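Local coordinates for protein Rab GDP-dissociation inhibitor (PDB 2BCG) that binds prenylated Rab GTPases, holds back GDP release from Sec4 and extracts GDP-bound Ypt7 from vacuolar membranes, at residues L17-T22 with Y259-P264; E23-G28 with G95-I100; V53-L58 with I314-H319; P381-L386 with K392-A397; D429-Y434 with H440-K445. All blocks are in the same frame, centred on the assembly; numbering follows the deposited sequence.

In the fold
Contacts 1, 2 and 3 are buried, contact 4 is partly buried and contact 5 lies at the surface, and their chemistry follows that order. Contacts 1 and 2 share helix 21-32 and join at Tyr259 OH and Ser27 OG. Contact 5 lies only about 9 Å, centre to centre, from contact 2, with Leu26 touching Ile433. Contacts 3 and 4 belong together around two neighbouring strands, 303-317 and 391-402; contact 4 lies across the chain's centre from contacts 2 and 5. In the buried contacts apolar groups meet without a polar bond across, methyls in contacts 2 and 3, a methyl also at a ring edge in contact 1. Contact 4 adds a lysine over an aromatic face, and contact 5 brings in water bridges.

Contact 1 (L17-T22 with Y259-P264)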
# COMPACT_ATOMS: atom_id res chain seq x y z
N LEU A 17 -8.13 -11.93 -9.58
CA LEU A 17 -8.95 -12.28 -8.40
C LEU A 17 -8.17 -12.05 -7.12
O LEU A 17 -7.06 -12.58 -6.93
CB LEU A 17 -9.41 -13.74 -8.44
CG LEU A 17 -10.17 -14.11 -9.73
CD1 LEU A 17 -10.54 -15.59 -9.66
CD2 LEU A 17 -11.39 -13.24 -9.92
N GLY A 18 -8.79 -11.24 -6.25
CA GLY A 18 -8.17 -10.81 -5.01
C GLY A 18 -7.39 -9.53 -5.17
O GLY A 18 -6.66 -9.33 -6.17
N THR A 19 -7.54 -8.63 -4.19
CA THR A 19 -6.84 -7.35 -4.28
C THR A 19 -5.71 -7.22 -3.27
O THR A 19 -5.42 -6.11 -2.80
CB THR A 19 -7.81 -6.16 -4.13
OG1 THR A 19 -8.51 -6.25 -2.86
CG2 THR A 19 -8.83 -6.12 -5.25
N GLY A 20 -5.04 -8.33 -2.96
CA GLY A 20 -3.69 -8.22 -2.40
C GLY A 20 -2.73 -7.43 -3.26
O GLY A 20 -2.90 -7.30 -4.49
N ILE A 21 -1.67 -6.94 -2.62
CA ILE A 21 -0.71 -6.11 -3.35
C ILE A 21 -0.08 -6.79 -4.61
O ILE A 21 0.12 -6.14 -5.63
CB ILE A 21 0.39 -5.59 -2.38
CG1 ILE A 21 1.35 -4.60 -3.06
CG2 ILE A 21 1.15 -6.74 -1.70
CD1 ILE A 21 0.69 -3.45 -3.73
N THR A 22 0.27 -8.07 -4.54
CA THR A 22 0.85 -8.71 -5.73
C THR A 22 -0.10 -8.58 -6.92
O THR A 22 0.33 -8.18 -8.01
CB THR A 22 1.14 -10.17 -5.44
OG1 THR A 22 2.04 -10.26 -4.34
CG2 THR A 22 1.71 -10.89 -6.67
N TYR A 259 -13.22 -2.67 -11.64
CA TYR A 259 -13.17 -3.23 -10.28
C TYR A 259 -14.55 -3.63 -9.73
O TYR A 259 -15.51 -2.87 -9.85
CB TYR A 259 -12.45 -2.25 -9.31
CG TYR A 259 -10.96 -2.43 -9.44
CD1 TYR A 259 -10.27 -3.22 -8.55
CD2 TYR A 259 -10.27 -1.88 -10.54
CE1 TYR A 259 -8.89 -3.44 -8.68
CE2 TYR A 259 -8.89 -2.12 -10.71
CZ TYR A 259 -8.22 -2.93 -9.79
OH TYR A 259 -6.89 -3.24 -9.94
N MET A 260 -14.59 -4.79 -9.09
CA MET A 260 -15.79 -5.27 -8.39
C MET A 260 -15.37 -5.80 -7.03
O MET A 260 -14.46 -6.62 -6.96
CB MET A 260 -16.50 -6.38 -9.17
CG MET A 260 -17.09 -5.93 -10.46
SD MET A 260 -17.56 -7.32 -11.47
CE MET A 260 -18.16 -6.47 -12.94
N LEU A 261 -15.98 -5.30 -5.96
CA LEU A 261 -15.76 -5.85 -4.61
C LEU A 261 -17.02 -6.56 -4.12
O LEU A 261 -18.10 -6.49 -4.75
CB LEU A 261 -15.38 -4.74 -3.64
CG LEU A 261 -14.07 -3.95 -3.88
CD1 LEU A 261 -14.04 -2.86 -2.83
CD2 LEU A 261 -12.83 -4.83 -3.83
N ASP A 262 -16.90 -7.25 -2.98
CA ASP A 262 -18.05 -7.97 -2.38
C ASP A 262 -18.77 -8.81 -3.44
O ASP A 262 -20.00 -8.91 -3.46
CB ASP A 262 -19.04 -6.96 -1.75
CG ASP A 262 -20.07 -7.60 -0.82
OD1 ASP A 262 -21.14 -6.97 -0.64
OD2 ASP A 262 -19.84 -8.68 -0.25
N THR A 263 -17.97 -9.46 -4.29
CA THR A 263 -18.47 -10.20 -5.43
C THR A 263 -17.86 -11.60 -5.39
O THR A 263 -16.78 -11.83 -5.93
CB THR A 263 -18.15 -9.45 -6.75
OG1 THR A 263 -18.81 -8.18 -6.74
CG2 THR A 263 -18.61 -10.22 -7.98
N PRO A 264 -18.53 -12.54 -4.70
CA PRO A 264 -18.13 -13.94 -4.71
C PRO A 264 -17.95 -14.49 -6.12
O PRO A 264 -18.66 -14.10 -7.04
CB PRO A 264 -19.31 -14.65 -4.04
CG PRO A 264 -19.77 -13.63 -3.04
CD PRO A 264 -19.69 -12.31 -3.81
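Tyr259 OH is held by two groups, hydrogen-bonded both to Ser27 OG of helix 21-32 and to His39 ND1 of strand 37-40. This double grip fixes the phenol so that its ring edge faces Thr19, whose CG2 methyl approaches Tyr259 CE1 at 4.4 Å, near the ring plane. From the same methyl, Thr19 CG2, Leu261 CD2 also lies at 4.4 Å, so one small group bridges the end of a strand and the turn that follows it. The Thr19 hydroxyl is hydrogen-bonded to Asp41 OD1 and to Gly47 N, which fixes the rotation that presents CG2: with chi1 at 58°, OG1 sits between the backbone N and the carbonyl carbon. The touch is loose, with no polar bond across it. Beyond Leu261 the turn is tied by Thr263 OG1, which donates to Leu261 O over 2.7 Å from above the carbonyl plane. Strand 14-17, the glycine-containing loop and helix 21-32 open the beta-alpha-beta unit that strand 37-40 completes in the Rossmann-like parallel sheet. Strand 37-40 in turn separates 14-17 from the outer strand 258-260, part of the region that interacts with Ypt1.

Contact 2 (E23-G28 with G95-I100)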
# COMPACT_ATOMS: atom_id res chain seq x y z
N GLU A 23 -1.38 -8.85 -6.68
CA GLU A 23 -2.40 -8.80 -7.75
C GLU A 23 -2.63 -7.38 -8.22
O GLU A 23 -2.82 -7.12 -9.41
CB GLU A 23 -3.73 -9.39 -7.29
CG GLU A 23 -3.78 -10.90 -7.32
CD GLU A 23 -2.93 -11.58 -6.27
OE1 GLU A 23 -2.46 -12.72 -6.54
OE2 GLU A 23 -2.80 -11.03 -5.15
N CYS A 24 -2.70 -6.44 -7.26
CA CYS A 24 -2.94 -5.05 -7.65
C CYS A 24 -1.75 -4.51 -8.48
O CYS A 24 -1.98 -3.81 -9.44
CB CYS A 24 -3.21 -4.16 -6.43
SG CYS A 24 -4.76 -4.56 -5.61
N ILE A 25 -0.51 -4.89 -8.15
CA ILE A 25 0.62 -4.43 -8.98
C ILE A 25 0.50 -4.98 -10.39
O ILE A 25 0.68 -4.25 -11.38
CB ILE A 25 1.99 -4.79 -8.37
CG1 ILE A 25 2.16 -4.00 -7.07
CG2 ILE A 25 3.14 -4.38 -9.34
CD1 ILE A 25 3.44 -4.37 -6.26
N LEU A 26 0.22 -6.28 -10.47
CA LEU A 26 0.09 -6.91 -11.79
C LEU A 26 -1.05 -6.27 -12.58
O LEU A 26 -0.88 -5.98 -13.77
CB LEU A 26 -0.08 -8.42 -11.64
CG LEU A 26 1.21 -9.08 -11.18
CD1 LEU A 26 0.88 -10.41 -10.53
CD2 LEU A 26 2.13 -9.22 -12.40
N SER A 27 -2.20 -6.07 -11.93
CA SER A 27 -3.35 -5.44 -12.59
C SER A 27 -2.94 -4.06 -13.14
O SER A 27 -3.22 -3.71 -14.30
CB SER A 27 -4.51 -5.34 -11.61
OG SER A 27 -5.61 -4.65 -12.21
N GLY A 28 -2.24 -3.27 -12.31
CA GLY A 28 -1.77 -1.95 -12.79
C GLY A 28 -0.80 -2.03 -13.96
O GLY A 28 -0.97 -1.31 -14.94
N GLY A 95 14.90 -0.87 -3.01
CA GLY A 95 14.31 -2.10 -3.51
C GLY A 95 13.49 -1.95 -4.79
O GLY A 95 13.21 -0.85 -5.26
N GLU A 96 13.10 -3.08 -5.34
CA GLU A 96 12.29 -3.08 -6.56
C GLU A 96 10.92 -2.38 -6.38
O GLU A 96 10.46 -1.70 -7.31
CB GLU A 96 12.08 -4.50 -7.08
CG GLU A 96 11.48 -4.55 -8.49
CD GLU A 96 12.38 -3.91 -9.54
OE1 GLU A 96 13.58 -4.29 -9.61
OE2 GLU A 96 11.92 -3.02 -10.31
N LEU A 97 10.27 -2.52 -5.21
CA LEU A 97 8.97 -1.85 -5.05
C LEU A 97 9.10 -0.36 -5.18
O LEU A 97 8.27 0.30 -5.82
CB LEU A 97 8.23 -2.32 -3.78
CG LEU A 97 6.84 -1.71 -3.54
CD1 LEU A 97 5.92 -1.96 -4.76
CD2 LEU A 97 6.20 -2.25 -2.25
N THR A 98 10.17 0.21 -4.62
CA THR A 98 10.36 1.65 -4.80
C THR A 98 10.53 1.98 -6.30
O THR A 98 9.98 2.98 -6.78
CB THR A 98 11.50 2.24 -3.94
OG1 THR A 98 12.74 1.66 -4.34
CG2 THR A 98 11.25 1.94 -2.48
N ASN A 99 11.30 1.16 -7.01
CA ASN A 99 11.52 1.35 -8.46
C ASN A 99 10.18 1.33 -9.24
O ASN A 99 9.94 2.15 -10.15
CB ASN A 99 12.48 0.27 -8.97
CG ASN A 99 12.99 0.53 -10.39
OD1 ASN A 99 13.26 1.66 -10.76
ND2 ASN A 99 13.08 -0.53 -11.19
N ILE A 100 9.30 0.41 -8.88
CA ILE A 100 7.98 0.31 -9.53
C ILE A 100 7.13 1.52 -9.16
O ILE A 100 6.49 2.11 -10.02
CB ILE A 100 7.27 -0.99 -9.13
CG1 ILE A 100 8.07 -2.19 -9.61
CG2 ILE A 100 5.81 -1.03 -9.68
CD1 ILE A 100 7.53 -3.51 -9.06
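The first helix of the Rossmann-like fold, 21-32, rests its Ile25 on the opening turns of helix 96-104, and this one residue carries the contact by reaching Leu97 and Ile100 with separate branches. The branched CB of Ile25 spreads its two arms, and chi1 of -66° directs CG1 beside the backbone N and CG2 beside the carbonyl carbon. The longer arm, extended at chi2, ends in Ile25 CD1, which meets Leu97 CD1 at 3.8 Å as the two side chains pass at a slant. The shorter arm sets Ile25 CG2 against Ile100 CG2, a looser 4.3 Å. Leu97 and Ile100 are three positions apart on their helix and thus offer neighbouring methyls one turn apart. That helix starts after Gly95 at the N-cap, where Gly95 O accepts from Thr98 OG1 at 2.7 Å and, over a longer path, from Asn99 N. Phe248 of helix 243-254 touches both Ile25 and Ile100, and Val430 of helix 424-438 packs on Ile25. The contact itself is methyl against methyl and buried. Since no hydrogen bond runs between the two segments, the fit here is probably one of shape and burial of methyls, shared with Phe248 and Val430.

Contact 3 (V53-L58 with I314-H319); sequences VTLSQL and ICILNH
The backbones of Leu55 and Ile316 lie 10.3 Å apart, CA to CA, and those of Leu58 and Ile314 9.3 Å, a spacing bridged by side chains that meet at their CD1 methyls. This is helix-on-sheet packing: the first turn of helix 55-62 lies over strand 303-317 of the mixed sheet, the two running in roughly opposite senses. A turn of helix (i to i+3) is thereby matched to two residues of strand (i to i+2). Leu55 and Ile316 meet through their delta methyls, CD1 to CD1 at 3.7 Å. In Leu55 the side chain leads off anti to the backbone N, chi1 -170°, which carries its end over to the strand although CB does not aim there. Leu58 points at the sheet from the outset but has chi1 of -138°, well off a staggered value. Both isoleucines send an extended CG1-CD1 arm from the strand face. Phe393 on the adjoining strand 391-402 touches Leu55, Leu58 and Ile316, while Phe76 and Val84 add to the surrounding apolar layer. At the start of the helix Thr54 is the N-cap, its OG1 accepting from Gln57 N at 3.2 Å with an N-H...O angle of 162°. The second methyl-to-methyl touch, slightly wider than the first, is Leu58 CD1 to Ile314 CD1 at 3.9 Å.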
# COMPACT_ATOMS: atom_id res chain seq x y z
N VAL A 53 -6.46 -2.98 8.67
CA VAL A 53 -7.85 -2.98 9.11
C VAL A 53 -8.07 -2.08 10.32
O VAL A 53 -7.12 -1.66 11.00
CB VAL A 53 -8.29 -4.42 9.44
CG1 VAL A 53 -8.13 -5.34 8.20
CG2 VAL A 53 -7.52 -4.96 10.63
N THR A 54 -9.34 -1.77 10.57
CA THR A 54 -9.69 -0.98 11.74
C THR A 54 -9.59 -1.80 13.03
O THR A 54 -9.45 -3.02 13.01
CB THR A 54 -11.14 -0.45 11.66
OG1 THR A 54 -12.06 -1.57 11.65
CG2 THR A 54 -11.32 0.44 10.45
N LEU A 55 -9.67 -1.10 14.17
CA LEU A 55 -9.64 -1.76 15.44
C LEU A 55 -10.86 -2.65 15.65
O LEU A 55 -10.73 -3.79 16.07
CB LEU A 55 -9.41 -0.75 16.57
CG LEU A 55 -9.10 -1.27 17.96
CD1 LEU A 55 -7.95 -2.30 17.99
CD2 LEU A 55 -8.71 -0.06 18.75
N SER A 56 -12.04 -2.16 15.28
CA SER A 56 -13.23 -3.04 15.39
C SER A 56 -13.05 -4.32 14.57
O SER A 56 -13.38 -5.43 15.06
CB SER A 56 -14.54 -2.30 15.09
OG SER A 56 -14.53 -1.81 13.76
N GLN A 57 -12.48 -4.20 13.36
CA GLN A 57 -12.18 -5.39 12.56
C GLN A 57 -11.16 -6.33 13.17
O GLN A 57 -11.21 -7.55 13.01
CB GLN A 57 -11.75 -5.00 11.14
CG GLN A 57 -12.90 -5.02 10.21
CD GLN A 57 -13.64 -6.38 10.24
OE1 GLN A 57 -13.03 -7.47 10.10
NE2 GLN A 57 -14.95 -6.32 10.47
N LEU A 58 -10.18 -5.74 13.86
CA LEU A 58 -9.24 -6.55 14.57
C LEU A 58 -9.93 -7.42 15.64
O LEU A 58 -9.57 -8.59 15.83
CB LEU A 58 -8.17 -5.62 15.18
CG LEU A 58 -6.72 -6.01 15.13
CD1 LEU A 58 -6.22 -6.40 13.74
CD2 LEU A 58 -5.93 -4.88 15.72
N ILE A 314 -0.16 -9.16 16.85
CA ILE A 314 -0.32 -7.73 16.75
C ILE A 314 -0.55 -7.19 18.16
O ILE A 314 -1.55 -7.52 18.82
CB ILE A 314 -1.51 -7.38 15.82
CG1 ILE A 314 -1.31 -7.96 14.41
CG2 ILE A 314 -1.80 -5.87 15.83
CD1 ILE A 314 -2.61 -7.96 13.61
N CYS A 315 0.42 -6.41 18.64
CA CYS A 315 0.35 -5.89 20.01
C CYS A 315 0.11 -4.40 19.99
O CYS A 315 0.73 -3.69 19.18
CB CYS A 315 1.66 -6.14 20.73
SG CYS A 315 2.05 -7.91 20.80
N ILE A 316 -0.77 -3.94 20.87
CA ILE A 316 -1.01 -2.51 21.04
C ILE A 316 -0.37 -2.08 22.34
O ILE A 316 -0.59 -2.69 23.38
CB ILE A 316 -2.50 -2.15 21.08
CG1 ILE A 316 -3.22 -2.53 19.78
CG2 ILE A 316 -2.66 -0.64 21.40
CD1 ILE A 316 -4.78 -2.34 19.86
N LEU A 317 0.50 -1.08 22.21
CA LEU A 317 1.16 -0.50 23.40
C LEU A 317 0.65 0.91 23.55
O LEU A 317 0.22 1.52 22.58
CB LEU A 317 2.67 -0.45 23.24
CG LEU A 317 3.37 -1.67 22.60
CD1 LEU A 317 4.83 -1.41 22.45
CD2 LEU A 317 3.17 -2.92 23.43
N ASN A 318 0.72 1.43 24.78
CA ASN A 318 0.41 2.84 24.98
C ASN A 318 1.67 3.64 25.35
O ASN A 318 1.59 4.71 25.99
CB ASN A 318 -0.73 3.02 25.98
CG ASN A 318 -0.37 2.64 27.36
OD1 ASN A 318 0.76 2.25 27.65
ND2 ASN A 318 -1.35 2.76 28.27
N HIS A 319 2.83 3.12 24.96
CA HIS A 319 4.13 3.73 25.23
C HIS A 319 5.16 3.22 24.22
O HIS A 319 4.97 2.19 23.60
CB HIS A 319 4.59 3.30 26.63
CG HIS A 319 4.66 1.82 26.76
ND1 HIS A 319 5.73 1.08 26.27
CD2 HIS A 319 3.77 0.92 27.24
CE1 HIS A 319 5.49 -0.21 26.47
NE2 HIS A 319 4.32 -0.33 27.06

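Contact 4 (P381-L386 with K392-A397)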
# COMPACT_ATOMS: atom_id res chain seq x y z
N PRO A 381 10.24 -14.22 24.25
CA PRO A 381 11.42 -13.32 24.28
C PRO A 381 11.16 -11.99 23.57
O PRO A 381 11.72 -10.96 23.95
CB PRO A 381 12.51 -14.12 23.57
CG PRO A 381 12.08 -15.54 23.65
CD PRO A 381 10.59 -15.55 23.67
N ALA A 382 10.32 -12.03 22.54
CA ALA A 382 9.93 -10.79 21.85
C ALA A 382 8.88 -9.99 22.64
O ALA A 382 9.00 -8.79 22.78
CB ALA A 382 9.41 -11.11 20.48
N PHE A 383 7.87 -10.66 23.21
CA PHE A 383 6.90 -9.93 24.04
C PHE A 383 7.64 -9.22 25.17
O PHE A 383 7.29 -8.09 25.51
CB PHE A 383 5.90 -10.88 24.69
CG PHE A 383 4.85 -11.42 23.77
CD1 PHE A 383 4.20 -10.64 22.82
CD2 PHE A 383 4.48 -12.75 23.90
CE1 PHE A 383 3.22 -11.21 21.98
CE2 PHE A 383 3.52 -13.32 23.06
CZ PHE A 383 2.90 -12.55 22.10
N LYS A 384 8.66 -9.88 25.74
CA LYS A 384 9.41 -9.30 26.87
C LYS A 384 10.12 -7.98 26.52
O LYS A 384 10.41 -7.17 27.40
CB LYS A 384 10.44 -10.28 27.38
CG LYS A 384 9.91 -11.26 28.39
CD LYS A 384 10.97 -12.32 28.64
CE LYS A 384 10.85 -12.94 30.02
NZ LYS A 384 11.23 -14.38 29.97
N LEU A 385 10.42 -7.78 25.23
CA LEU A 385 11.14 -6.57 24.81
C LEU A 385 10.20 -5.37 24.76
O LEU A 385 10.64 -4.25 24.63
CB LEU A 385 11.75 -6.76 23.43
CG LEU A 385 12.85 -7.81 23.31
CD1 LEU A 385 13.24 -8.06 21.85
CD2 LEU A 385 14.08 -7.36 24.12
N LEU A 386 8.89 -5.61 24.81
CA LEU A 386 7.95 -4.52 24.53
C LEU A 386 7.48 -3.70 25.70
O LEU A 386 6.83 -2.69 25.50
CB LEU A 386 6.69 -5.06 23.83
CG LEU A 386 6.97 -5.83 22.54
CD1 LEU A 386 5.64 -6.25 21.90
CD2 LEU A 386 7.79 -5.03 21.52
N LYS A 392 -3.33 -7.90 22.76
CA LYS A 392 -2.67 -8.75 21.78
C LYS A 392 -3.75 -9.35 20.87
O LYS A 392 -4.81 -9.81 21.38
CB LYS A 392 -1.98 -9.94 22.48
CG LYS A 392 -0.81 -9.64 23.34
CD LYS A 392 -0.30 -10.94 23.93
CE LYS A 392 0.90 -10.67 24.81
NZ LYS A 392 1.20 -11.86 25.69
N PHE A 393 -3.47 -9.39 19.57
CA PHE A 393 -4.35 -10.06 18.60
C PHE A 393 -3.50 -11.08 17.85
O PHE A 393 -2.58 -10.70 17.11
CB PHE A 393 -4.95 -9.04 17.65
CG PHE A 393 -5.71 -7.93 18.34
CD1 PHE A 393 -7.09 -8.01 18.55
CD2 PHE A 393 -5.03 -6.80 18.81
CE1 PHE A 393 -7.80 -6.97 19.22
CE2 PHE A 393 -5.75 -5.77 19.46
CZ PHE A 393 -7.12 -5.88 19.66
N MET A 394 -3.78 -12.36 18.07
CA MET A 394 -2.88 -13.40 17.62
C MET A 394 -3.50 -14.15 16.47
O MET A 394 -4.66 -14.55 16.52
CB MET A 394 -2.66 -14.45 18.72
CG MET A 394 -2.43 -13.96 20.15
SD MET A 394 -0.78 -13.34 20.19
CE MET A 394 0.17 -14.84 20.18
N GLY A 395 -2.68 -14.37 15.44
CA GLY A 395 -3.12 -15.10 14.25
C GLY A 395 -2.00 -16.00 13.79
O GLY A 395 -0.80 -15.73 14.02
N ILE A 396 -2.39 -17.10 13.14
CA ILE A 396 -1.42 -18.02 12.53
C ILE A 396 -1.83 -18.22 11.07
O ILE A 396 -3.00 -18.45 10.79
CB ILE A 396 -1.35 -19.36 13.30
CG1 ILE A 396 -0.86 -19.07 14.73
CG2 ILE A 396 -0.47 -20.34 12.54
CD1 ILE A 396 -0.87 -20.31 15.65
N ALA A 397 -0.88 -18.10 10.16
CA ALA A 397 -1.14 -18.28 8.73
C ALA A 397 -0.26 -19.41 8.16
O ALA A 397 0.94 -19.45 8.42
CB ALA A 397 -0.88 -16.97 7.98
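Aromatic interactions come first: Lys392 lies over one face of the Phe383 ring. Here the short helix 380-383 packs on the mixed beta-sheet and its chain then leads into strand 391-402, which is outermost in that sheet within this chain. The ammonium NZ stands 3.8 Å from the ring centroid and 12° off the normal, a cation-pi contact. Lys392 CE sits 3.7 Å from the same centroid, also near the normal, and adds a CH-pi contact. Both groups reach the ring because the lysine is stretched out beyond CG, chi2 and chi3 at 180°, and advances from the strand while Phe383 comes from the helix in the opposite direction.

The second kind of interaction is apolar and comes at the ring's edge. Met394, two residues further along the strand on the same face, bends at chi2 and chi3 to bring its CE methyl round to the rim. Ile366 of strand 362-369 and Ile389 also touch the phenylalanine. The intervening Phe393 lies on the other side of the strand, where it packs on helix 55-62. With Phe383 cut back to an alanine, the Lys392 ammonium would probably lose its aromatic face and a gap would open beside Met394 and Ile366. The methionine methyl makes its approach near the ring plane, Met394 CE to Phe383 CZ at 4.0 Å.

Contact 5 (D429-Y434 with H440-K445)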
# COMPACT_ATOMS: atom_id res chain seq x y z
N ASP A 429 8.02 -12.07 -6.78
CA ASP A 429 6.85 -12.84 -7.21
C ASP A 429 6.13 -12.08 -8.34
O ASP A 429 5.79 -12.67 -9.37
CB ASP A 429 5.89 -13.08 -6.04
CG ASP A 429 4.89 -14.19 -6.30
OD1 ASP A 429 5.19 -15.09 -7.14
OD2 ASP A 429 3.82 -14.17 -5.65
N VAL A 430 5.89 -10.78 -8.18
CA VAL A 430 5.33 -9.99 -9.28
C VAL A 430 6.11 -10.18 -10.60
O VAL A 430 5.53 -10.43 -11.64
CB VAL A 430 5.32 -8.50 -8.91
CG1 VAL A 430 5.05 -7.58 -10.13
CG2 VAL A 430 4.28 -8.25 -7.79
N LYS A 431 7.43 -10.03 -10.53
CA LYS A 431 8.26 -10.09 -11.76
C LYS A 431 8.17 -11.48 -12.37
O LYS A 431 8.06 -11.62 -13.62
CB LYS A 431 9.73 -9.76 -11.46
CG LYS A 431 10.00 -8.26 -11.28
CD LYS A 431 11.49 -7.89 -11.01
CE LYS A 431 11.92 -8.16 -9.57
NZ LYS A 431 13.31 -7.66 -9.23
N ASP A 432 8.20 -12.50 -11.52
CA ASP A 432 8.13 -13.87 -12.01
C ASP A 432 6.77 -14.13 -12.67
O ASP A 432 6.71 -14.69 -13.78
CB ASP A 432 8.38 -14.84 -10.85
CG ASP A 432 8.33 -16.28 -11.29
OD1 ASP A 432 7.61 -17.09 -10.65
OD2 ASP A 432 9.00 -16.60 -12.32
N ILE A 433 5.69 -13.68 -12.04
CA ILE A 433 4.32 -13.90 -12.57
C ILE A 433 4.18 -13.14 -13.89
O ILE A 433 3.61 -13.66 -14.85
CB ILE A 433 3.21 -13.44 -11.57
CG1 ILE A 433 3.19 -14.32 -10.31
CG2 ILE A 433 1.80 -13.52 -12.25
CD1 ILE A 433 2.44 -13.65 -9.13
N TYR A 434 4.75 -11.93 -13.96
CA TYR A 434 4.63 -11.13 -15.16
C TYR A 434 5.33 -11.83 -16.33
O TYR A 434 4.77 -11.89 -17.44
CB TYR A 434 5.23 -9.75 -14.94
CG TYR A 434 5.07 -8.82 -16.11
CD1 TYR A 434 5.97 -8.84 -17.17
CD2 TYR A 434 4.00 -7.93 -16.16
CE1 TYR A 434 5.84 -7.97 -18.23
CE2 TYR A 434 3.85 -7.05 -17.22
CZ TYR A 434 4.77 -7.09 -18.26
OH TYR A 434 4.60 -6.22 -19.31
N HIS A 440 8.07 -12.32 -21.44
CA HIS A 440 9.23 -11.46 -21.48
C HIS A 440 9.39 -10.81 -20.11
O HIS A 440 8.38 -10.58 -19.43
CB HIS A 440 9.06 -10.38 -22.55
CG HIS A 440 7.75 -9.65 -22.48
ND1 HIS A 440 7.48 -8.66 -21.55
CD2 HIS A 440 6.63 -9.75 -23.24
CE1 HIS A 440 6.27 -8.19 -21.74
NE2 HIS A 440 5.73 -8.83 -22.76
N PRO A 441 10.64 -10.56 -19.69
CA PRO A 441 10.84 -9.84 -18.42
C PRO A 441 10.10 -8.51 -18.41
O PRO A 441 10.00 -7.84 -19.45
CB PRO A 441 12.36 -9.59 -18.36
CG PRO A 441 12.94 -10.14 -19.66
CD PRO A 441 11.91 -10.96 -20.33
N LEU A 442 9.57 -8.15 -17.24
CA LEU A 442 9.05 -6.82 -17.03
C LEU A 442 10.07 -5.73 -17.37
O LEU A 442 11.21 -5.73 -16.88
CB LEU A 442 8.61 -6.68 -15.56
CG LEU A 442 8.10 -5.33 -15.07
CD1 LEU A 442 6.83 -4.92 -15.80
CD2 LEU A 442 7.89 -5.35 -13.53
N VAL A 443 9.63 -4.78 -18.19
CA VAL A 443 10.44 -3.58 -18.41
C VAL A 443 9.59 -2.40 -18.03
O VAL A 443 8.53 -2.16 -18.60
CB VAL A 443 10.97 -3.47 -19.88
CG1 VAL A 443 11.75 -2.20 -20.04
CG2 VAL A 443 11.84 -4.69 -20.21
N LEU A 444 10.05 -1.68 -17.00
CA LEU A 444 9.36 -0.50 -16.56
C LEU A 444 9.69 0.66 -17.49
O LEU A 444 10.84 0.86 -17.88
CB LEU A 444 9.74 -0.15 -15.12
CG LEU A 444 9.36 -1.17 -14.04
CD1 LEU A 444 10.12 -0.83 -12.78
CD2 LEU A 444 7.85 -1.21 -13.77
N LYS A 445 8.67 1.44 -17.84
CA LYS A 445 8.89 2.73 -18.51
C LYS A 445 8.41 3.82 -17.57
O LYS A 445 7.56 3.57 -16.69
CB LYS A 445 8.21 2.82 -19.89
CG LYS A 445 8.53 1.68 -20.88
CD LYS A 445 7.63 0.45 -20.66
CE LYS A 445 8.13 -0.80 -21.43
NZ LYS A 445 7.36 -2.02 -21.02
O HOH W 1 9.82 -10.03 -15.12
O HOH W 2 7.14 -4.96 -19.72
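Tyr434 is covered on one face by Leu442 in the packing of the C-terminal extended segment against helix 424-438, whose side the chain crosses at a steep angle after leaving it. Leu442 CD1 lies 3.8 Å from the ring centroid, 10° off the normal, a CH-pi contact, and Leu442 CB touches Tyr434 CD1 at 3.8 Å. His440 meets the ring obliquely, Tyr434 CE1 to His440 CE1 at 3.5 Å, with the planes at 68°. Tyr434 sends its ring toward the tail because CG is anti to the backbone N, chi1 -176°. Further out, two waters join the helix and the tail. One donates to Lys431 O at 2.8 Å and accepts from Leu442 N, linking helix and tail backbones. The other donates to Tyr434 OH at 2.9 Å and accepts from Val443 N. The phenol also hydrogen-bonds to Asp33 OD1, which fixes the far end of the ring. A leucine replacing Tyr434 would probably leave that second water and Asp33 without their shared hydroxyl partner, and the Leu442 methyl without its aromatic face. Leu444, just beyond, turns to helix 96-104. At the outer end the tail is braced internally, Lys445 NZ donating to Val443 O at 2.7 Å.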